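Local coordinates for VWFA domain-containing protein (Alicyclobacillus acidocaldarius subsp. acidocaldarius, PDB 3RAG) that is of unknown function but carries a von Willebrand factor A-type fold that holds a sodium ion where such domains commonly bind a metal, at residues D18-R32 and E54-G67. Numbering follows the deposited sequence. Where two conformers were deposited one is given.
Sequences DGCSNIGPDPVEAAR and EQGYQEAHSIADAG. With NA (sodium ion), chain C.
Glu59 reaches from the helix 58-66 to the loop after Asp18 and grips Ser21 twice. Its CG lies anti to the backbone N (chi1 -174°) and the chain stays extended, which sets the carboxylate against Pro27 and within bonding distance of Ser21. OE2 accepts from Ser21 N at 2.8 Å, almost straight, while Glu59 OE1 accepts a hydrogen bond from Ser21 OG, 2.7 Å away, through its syn lone pair. The Pro27 ring crosses the glutamate at about a right angle, Pro27 CG 3.3 Å from Glu59 CD, and a water links OE1 to Asp26 OD1, which also caps the start of helix 27-36 by accepting from Val28 N. A glutamine in place of Glu59 would probably cost Ser21 one of its two acceptors and let the loop shift. Farther along, Val28 is a knob among Glu59, Ser62, Ile63 and Ala66, its CG2 3.7 Å from Ser62 CB; small Ala31 and Ala66 suit the close approach of the helices, whose axes pass 7.9 Å apart at 17°. At the other end Gly19, whose backbone angles and closeness to Glu54 O exclude a side chain, passes beside the Tyr57 ring. Asp18 OD1 binds sodium at 2.4 Å, with Ser144 and Ser146 completing the protein ligands, while OD2 forms a salt bridge with Lys150, in a site resembling the metal-ion-dependent adhesion site of the Rossmann-like VWA fold.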
ATOM      1  N   ASP A  18       3.523   7.895  11.793  1.00 24.59           N
ATOM      2  CA  ASP A  18       2.982   8.423  13.056  1.00 25.72           C
ATOM      3  C   ASP A  18       2.713   9.927  13.049  1.00 28.98           C
ATOM      4  O   ASP A  18       2.672  10.570  14.109  1.00 27.10           O
ATOM      5  CB  ASP A  18       3.810   7.991  14.288  1.00 25.45           C
ATOM      6  CG  ASP A  18       5.144   8.696  14.377  1.00 30.46           C
ATOM      7  OD1 ASP A  18       5.560   9.291  13.366  1.00 26.98           O
ATOM      8  OD2 ASP A  18       5.803   8.618  15.437  1.00 29.15           O
ATOM      9  N   GLY A  19       2.515  10.499  11.861  1.00 26.94           N
ATOM     10  CA  GLY A  19       2.049  11.875  11.803  1.00 28.23           C
ATOM     11  C   GLY A  19       2.296  12.546  10.468  1.00 33.54           C
ATOM     12  O   GLY A  19       3.132  12.088   9.693  1.00 30.84           O
ATOM     13  N   CYS A  20       1.616  13.665  10.231  1.00 27.83           N
ATOM     14  CA  CYS A  20       1.684  14.361   8.950  1.00 28.36           C
ATOM     15  C   CYS A  20       3.097  14.787   8.550  1.00 27.40           C
ATOM     16  O   CYS A  20       3.953  15.046   9.401  1.00 27.97           O
ATOM     17  CB  CYS A  20       0.792  15.592   8.983  1.00 30.16           C
ATOM     18  SG  CYS A  20       1.158  16.676  10.376  1.00 38.30           S
ATOM     19  N   SER A  21       3.333  14.883   7.246  1.00 28.90           N
ATOM     20  CA  SER A  21       4.649  15.334   6.753  1.00 29.55           C
ATOM     21  C   SER A  21       5.013  16.696   7.314  1.00 31.83           C
ATOM     22  O   SER A  21       4.145  17.536   7.563  1.00 32.09           O
ATOM     23  CB  SER A  21       4.680  15.394   5.225  1.00 28.57           C
ATOM     24  OG  SER A  21       3.826  16.430   4.721  1.00 28.85           O
ATOM     25  N   ASN A  22       6.309  16.937   7.500  1.00 27.72           N
ATOM     26  CA  ASN A  22       6.731  18.225   8.011  1.00 27.05           C
ATOM     27  C   ASN A  22       7.951  18.747   7.284  1.00 31.69           C
ATOM     28  O   ASN A  22       8.538  19.726   7.700  1.00 30.88           O
ATOM     29  CB  ASN A  22       6.956  18.180   9.531  1.00 32.95           C
ATOM     30  CG  ASN A  22       8.024  17.179   9.926  1.00 42.57           C
ATOM     31  OD1 ASN A  22       8.794  16.733   9.090  1.00 32.03           O
ATOM     32  ND2 ASN A  22       8.055  16.805  11.195  1.00 49.19           N
ATOM     33  N   ILE A  23       8.337  18.086   6.196  1.00 30.19           N
ATOM     34  CA  ILE A  23       9.449  18.593   5.384  1.00 30.29           C
ATOM     35  C   ILE A  23       9.224  18.125   3.950  1.00 27.24           C
ATOM     36  O   ILE A  23       8.682  17.040   3.716  1.00 29.33           O
ATOM     37  CB  ILE A  23      10.829  18.140   5.933  1.00 29.57           C
ATOM     38  CG1 ILE A  23      11.964  18.753   5.101  1.00 36.29           C
ATOM     39  CG2 ILE A  23      10.927  16.614   5.963  1.00 29.46           C
ATOM     40  CD1 ILE A  23      13.333  18.695   5.791  1.00 41.18           C
ATOM     41  N   GLY A  24       9.579  18.967   2.987  1.00 30.20           N
ATOM     42  CA  GLY A  24       9.448  18.535   1.608  1.00 27.89           C
ATOM     43  C   GLY A  24       8.061  18.753   1.024  1.00 31.77           C
ATOM     44  O   GLY A  24       7.182  19.340   1.657  1.00 31.27           O
ATOM     45  N   PRO A  25       7.862  18.285  -0.210  1.00 29.32           N
ATOM     46  CA  PRO A  25       6.654  18.637  -0.962  1.00 27.76           C
ATOM     47  C   PRO A  25       5.432  17.813  -0.542  1.00 30.50           C
ATOM     48  O   PRO A  25       5.531  16.842   0.215  1.00 30.03           O
ATOM     49  CB  PRO A  25       7.057  18.392  -2.426  1.00 32.71           C
ATOM     50  CG  PRO A  25       8.208  17.417  -2.354  1.00 38.43           C
ATOM     51  CD  PRO A  25       8.887  17.604  -1.030  1.00 31.16           C
ATOM     52  N   ASP A  26       4.275  18.248  -1.014  1.00 26.64           N
ATOM     53  CA  ASP A  26       2.979  17.736  -0.534  1.00 29.02           C
ATOM     54  C   ASP A  26       2.667  16.298  -0.944  1.00 27.09           C
ATOM     55  O   ASP A  26       2.561  15.982  -2.125  1.00 27.88           O
ATOM     56  CB  ASP A  26       1.894  18.700  -1.026  1.00 31.00           C
ATOM     57  CG  ASP A  26       0.490  18.308  -0.593  1.00 35.37           C
ATOM     58  OD1 ASP A  26       0.307  17.398   0.244  1.00 32.04           O
ATOM     59  OD2 ASP A  26      -0.444  18.952  -1.104  1.00 37.88           O
ATOM     60  N   PRO A  27       2.534  15.390   0.043  1.00 26.05           N
ATOM     61  CA  PRO A  27       2.275  13.982  -0.294  1.00 25.59           C
ATOM     62  C   PRO A  27       0.873  13.765  -0.865  1.00 25.46           C
ATOM     63  O   PRO A  27       0.620  12.726  -1.476  1.00 27.34           O
ATOM     64  CB  PRO A  27       2.418  13.255   1.062  1.00 25.11           C
ATOM     65  CG  PRO A  27       2.120  14.337   2.106  1.00 23.12           C
ATOM     66  CD  PRO A  27       2.732  15.608   1.490  1.00 26.23           C
ATOM     67  N   VAL A  28      -0.048  14.705  -0.640  1.00 23.82           N
ATOM     68  CA  VAL A  28      -1.369  14.544  -1.234  1.00 27.72           C
ATOM     69  C   VAL A  28      -1.252  14.567  -2.765  1.00 28.67           C
ATOM     70  O   VAL A  28      -1.861  13.762  -3.470  1.00 27.19           O
ATOM     71  CB  VAL A  28      -2.362  15.585  -0.702  1.00 26.88           C
ATOM     72  CG1 VAL A  28      -3.745  15.410  -1.387  1.00 27.22           C
ATOM     73  CG2 VAL A  28      -2.481  15.416   0.811  1.00 28.26           C
ATOM     74  N   GLU A  29      -0.458  15.490  -3.271  1.00 27.51           N
ATOM     75  CA  GLU A  29      -0.206  15.572  -4.708  1.00 30.91           C
ATOM     76  C   GLU A  29       0.544  14.341  -5.225  1.00 30.15           C
ATOM     77  O   GLU A  29       0.284  13.861  -6.334  1.00 30.24           O
ATOM     78  CB  GLU A  29       0.589  16.846  -5.004  1.00 36.46           C
ATOM     79  CG  GLU A  29       0.082  17.619  -6.167  1.00 58.75           C
ATOM     80  CD  GLU A  29      -1.404  17.856  -6.061  1.00 73.13           C
ATOM     81  OE1 GLU A  29      -2.119  17.551  -7.042  1.00 73.26           O
ATOM     82  OE2 GLU A  29      -1.852  18.333  -4.994  1.00 79.83           O
ATOM     83  N   ALA A  30       1.490  13.840  -4.431  1.00 28.33           N
ATOM     84  CA  ALA A  30       2.223  12.630  -4.800  1.00 29.57           C
ATOM     85  C   ALA A  30       1.266  11.460  -4.965  1.00 31.23           C
ATOM     86  O   ALA A  30       1.381  10.663  -5.907  1.00 30.36           O
ATOM     87  CB  ALA A  30       3.312  12.303  -3.744  1.00 27.95           C
ATOM     88  N   ALA A  31       0.305  11.344  -4.044  1.00 28.11           N
ATOM     89  CA  ALA A  31      -0.653  10.248  -4.113  1.00 26.23           C
ATOM     90  C   ALA A  31      -1.558  10.427  -5.328  1.00 26.29           C
ATOM     91  O   ALA A  31      -1.925   9.453  -5.988  1.00 27.81           O
ATOM     92  CB  ALA A  31      -1.507  10.188  -2.836  1.00 26.73           C
ATOM     93  N   ARG A  32      -1.944  11.667  -5.601  1.00 30.34           N
ATOM     94  CA  ARG A  32      -2.802  11.949  -6.760  1.00 30.13           C
ATOM     95  C   ARG A  32      -2.065  11.539  -8.053  1.00 28.45           C
ATOM     96  O   ARG A  32      -2.647  10.907  -8.938  1.00 32.56           O
ATOM     97  CB  ARG A  32      -3.192  13.434  -6.779  1.00 33.51           C
ATOM     98  CG  ARG A  32      -4.283  13.796  -7.783  1.00 42.64           C
ATOM     99  CD  ARG A  32      -4.706  15.261  -7.584  1.00 46.49           C
ATOM    100  NE  ARG A  32      -5.465  15.406  -6.345  1.00 47.18           N
ATOM    101  CZ  ARG A  32      -5.180  16.260  -5.373  1.00 46.50           C
ATOM    102  NH1 ARG A  32      -5.942  16.301  -4.287  1.00 52.20           N
ATOM    103  NH2 ARG A  32      -4.149  17.081  -5.483  1.00 53.40           N
ATOM    104  N   GLU A  54       2.260  15.442  17.651  1.00 33.05           N
ATOM    105  CA  GLU A  54       2.788  15.272  16.295  1.00 34.41           C
ATOM    106  C   GLU A  54       1.912  14.373  15.445  1.00 33.61           C
ATOM    107  O   GLU A  54       2.096  14.268  14.224  1.00 34.99           O
ATOM    108  CB  GLU A  54       4.211  14.694  16.343  1.00 43.40           C
ATOM    109  CG  GLU A  54       5.219  15.542  17.117  1.00 52.00           C
ATOM    110  CD  GLU A  54       6.594  14.882  17.150  1.00 67.65           C
ATOM    111  OE1 GLU A  54       7.093  14.526  16.064  1.00 60.73           O
ATOM    112  OE2 GLU A  54       7.164  14.694  18.250  1.00 74.42           O
ATOM    113  N   GLN A  55       0.949  13.722  16.090  1.00 33.42           N
ATOM    114  CA  GLN A  55       0.144  12.724  15.415  1.00 32.84           C
ATOM    115  C   GLN A  55      -1.096  13.335  14.747  1.00 32.79           C
ATOM    116  O   GLN A  55      -2.229  13.058  15.135  1.00 33.99           O
ATOM    117  CB  GLN A  55      -0.237  11.591  16.371  1.00 31.48           C
ATOM    118  CG  GLN A  55       0.852  10.480  16.464  1.00 42.73           C
ATOM    119  CD  GLN A  55       2.044  10.864  17.333  1.00 43.40           C
ATOM    120  OE1 GLN A  55       3.205  10.805  16.897  1.00 43.93           O
ATOM    121  NE2 GLN A  55       1.767  11.267  18.570  1.00 39.42           N
ATOM    122  N   GLY A  56      -0.876  14.192  13.758  1.00 32.91           N
ATOM    123  CA  GLY A  56      -2.004  14.728  13.010  1.00 32.46           C
ATOM    124  C   GLY A  56      -2.265  13.891  11.779  1.00 27.78           C
ATOM    125  O   GLY A  56      -1.351  13.657  10.977  1.00 29.09           O
ATOM    126  N   TYR A  57      -3.507  13.448  11.617  1.00 27.92           N
ATOM    127  CA  TYR A  57      -3.859  12.563  10.514  1.00 29.37           C
ATOM    128  C   TYR A  57      -4.855  13.145   9.504  1.00 26.21           C
ATOM    129  O   TYR A  57      -5.435  12.404   8.738  1.00 25.85           O
ATOM    130  CB  TYR A  57      -4.345  11.194  11.030  1.00 27.61           C
ATOM    131  CG  TYR A  57      -3.228  10.484  11.763  1.00 27.52           C
ATOM    132  CD1 TYR A  57      -1.997  10.295  11.150  1.00 31.45           C
ATOM    133  CD2 TYR A  57      -3.390  10.051  13.081  1.00 29.00           C
ATOM    134  CE1 TYR A  57      -0.932   9.686  11.827  1.00 26.85           C
ATOM    135  CE2 TYR A  57      -2.339   9.429  13.764  1.00 29.21           C
ATOM    136  CZ  TYR A  57      -1.116   9.240  13.120  1.00 29.06           C
ATOM    137  OH  TYR A  57      -0.060   8.624  13.774  1.00 27.44           O
ATOM    138  N   GLN A  58      -5.061  14.462   9.494  0.56 27.91           N
ATOM    139  CA  GLN A  58      -5.841  15.039   8.395  0.56 26.39           C
ATOM    140  C   GLN A  58      -5.131  14.665   7.099  0.56 26.97           C
ATOM    141  O   GLN A  58      -5.748  14.147   6.171  0.56 26.46           O
ATOM    142  CB  GLN A  58      -5.930  16.572   8.484  0.56 28.01           C
ATOM    143  CG  GLN A  58      -6.713  17.129   9.672  0.56 22.72           C
ATOM    144  CD  GLN A  58      -8.221  16.866   9.576  0.56 20.64           C
ATOM    145  OE1 GLN A  58      -8.725  16.374   8.567  0.56 24.37           O
ATOM    146  NE2 GLN A  58      -8.934  17.189  10.639  0.56 18.43           N
ATOM    147  N   GLU A  59      -3.824  14.936   7.038  1.00 25.86           N
ATOM    148  CA  GLU A  59      -3.076  14.672   5.809  1.00 25.46           C
ATOM    149  C   GLU A  59      -3.199  13.213   5.391  1.00 24.32           C
ATOM    150  O   GLU A  59      -3.406  12.902   4.222  1.00 26.98           O
ATOM    151  CB  GLU A  59      -1.594  15.021   5.990  1.00 27.06           C
ATOM    152  CG  GLU A  59      -0.801  14.893   4.684  1.00 28.22           C
ATOM    153  CD  GLU A  59       0.663  15.132   4.920  1.00 27.19           C
ATOM    154  OE1 GLU A  59       1.162  16.240   4.595  1.00 27.39           O
ATOM    155  OE2 GLU A  59       1.305  14.221   5.481  1.00 28.01           O
ATOM    156  N   ALA A  60      -3.068  12.298   6.343  1.00 24.36           N
ATOM    157  CA  ALA A  60      -3.236  10.863   6.031  1.00 27.17           C
ATOM    158  C   ALA A  60      -4.565  10.587   5.318  1.00 28.48           C
ATOM    159  O   ALA A  60      -4.612   9.845   4.344  1.00 25.49           O
ATOM    160  CB  ALA A  60      -3.134  10.004   7.303  1.00 24.55           C
ATOM    161  N   HIS A  61      -5.641  11.194   5.814  1.00 28.43           N
ATOM    162  CA  HIS A  61      -6.946  11.034   5.186  1.00 28.70           C
ATOM    163  C   HIS A  61      -6.951  11.607   3.766  1.00 29.46           C
ATOM    164  O   HIS A  61      -7.510  10.989   2.843  1.00 29.17           O
ATOM    165  CB  HIS A  61      -8.065  11.633   6.060  1.00 27.98           C
ATOM    166  CG  HIS A  61      -8.625  10.653   7.048  1.00 30.20           C
ATOM    167  ND1 HIS A  61      -8.292  10.655   8.386  1.00 36.85           N
ATOM    168  CD2 HIS A  61      -9.435   9.583   6.866  1.00 24.97           C
ATOM    169  CE1 HIS A  61      -8.907   9.653   8.993  1.00 28.34           C
ATOM    170  NE2 HIS A  61      -9.602   8.986   8.092  1.00 34.73           N
ATOM    171  N   SER A  62      -6.331  12.777   3.599  1.00 26.86           N
ATOM    172  CA  SER A  62      -6.269  13.402   2.277  1.00 27.66           C
ATOM    173  C   SER A  62      -5.407  12.595   1.304  1.00 28.35           C
ATOM    174  O   SER A  62      -5.698  12.535   0.108  1.00 28.03           O
ATOM    175  CB  SER A  62      -5.741  14.828   2.382  1.00 29.84           C
ATOM    176  OG  SER A  62      -6.647  15.584   3.161  1.00 33.34           O
ATOM    177  N   ILE A  63      -4.340  11.983   1.817  1.00 25.64           N
ATOM    178  CA  ILE A  63      -3.482  11.130   0.990  1.00 26.04           C
ATOM    179  C   ILE A  63      -4.273   9.929   0.498  1.00 27.96           C
ATOM    180  O   ILE A  63      -4.251   9.585  -0.686  1.00 26.16           O
ATOM    181  CB  ILE A  63      -2.241  10.619   1.781  1.00 24.13           C
ATOM    182  CG1 ILE A  63      -1.262  11.779   2.023  1.00 24.18           C
ATOM    183  CG2 ILE A  63      -1.537   9.457   1.049  1.00 26.99           C
ATOM    184  CD1 ILE A  63      -0.136  11.399   3.038  1.00 25.63           C
ATOM    185  N   ALA A  64      -4.978   9.264   1.406  1.00 26.26           N
ATOM    186  CA  ALA A  64      -5.748   8.094   0.994  1.00 26.59           C
ATOM    187  C   ALA A  64      -6.860   8.481   0.006  1.00 27.98           C
ATOM    188  O   ALA A  64      -7.098   7.793  -0.987  1.00 27.63           O
ATOM    189  CB  ALA A  64      -6.296   7.367   2.213  1.00 26.49           C
ATOM    190  N   ASP A  65      -7.508   9.610   0.255  1.00 28.39           N
ATOM    191  CA  ASP A  65      -8.554  10.070  -0.647  1.00 30.48           C
ATOM    192  C   ASP A  65      -7.991  10.280  -2.047  1.00 30.85           C
ATOM    193  O   ASP A  65      -8.513   9.751  -3.033  1.00 28.52           O
ATOM    194  CB  ASP A  65      -9.159  11.366  -0.122  1.00 32.96           C
ATOM    195  CG  ASP A  65     -10.283  11.886  -1.013  1.00 48.49           C
ATOM    196  OD1 ASP A  65     -11.236  11.127  -1.239  1.00 44.48           O
ATOM    197  OD2 ASP A  65     -10.193  13.035  -1.502  1.00 58.92           O
ATOM    198  N   ALA A  66      -6.900  11.036  -2.139  1.00 28.51           N
ATOM    199  CA  ALA A  66      -6.306  11.333  -3.445  1.00 29.53           C
ATOM    200  C   ALA A  66      -5.686  10.111  -4.112  1.00 31.49           C
ATOM    201  O   ALA A  66      -5.603  10.043  -5.345  1.00 29.90           O
ATOM    202  CB  ALA A  66      -5.259  12.417  -3.309  1.00 28.97           C
ATOM    203  N   GLY A  67      -5.219   9.158  -3.305  1.00 26.46           N
ATOM    204  CA  GLY A  67      -4.620   7.948  -3.846  1.00 28.34           C
ATOM    205  C   GLY A  67      -5.599   6.813  -4.063  1.00 32.54           C
ATOM    206  O   GLY A  67      -5.197   5.683  -4.358  1.00 30.60           O
TER
HETATM  207 NA    NA C 240       6.809  11.376  13.289  1.00 39.27          NA
HETATM  208  O   HOH W   1       4.187  14.777  12.169  1.00 35.72           O
HETATM  209  O   HOH W   2       1.600  18.148   6.558  1.00 35.08           O
HETATM  210  O   HOH W   3      -0.204  17.868   2.901  1.00 35.37           O
HETATM  211  O   HOH W   4      -8.197  14.449  -3.438  1.00 59.10           O
HETATM  212  O   HOH W   5       5.934  14.088  13.410  1.00 65.90           O
HETATM  213  O   HOH W   6       5.928  11.342  10.948  1.00 36.60           O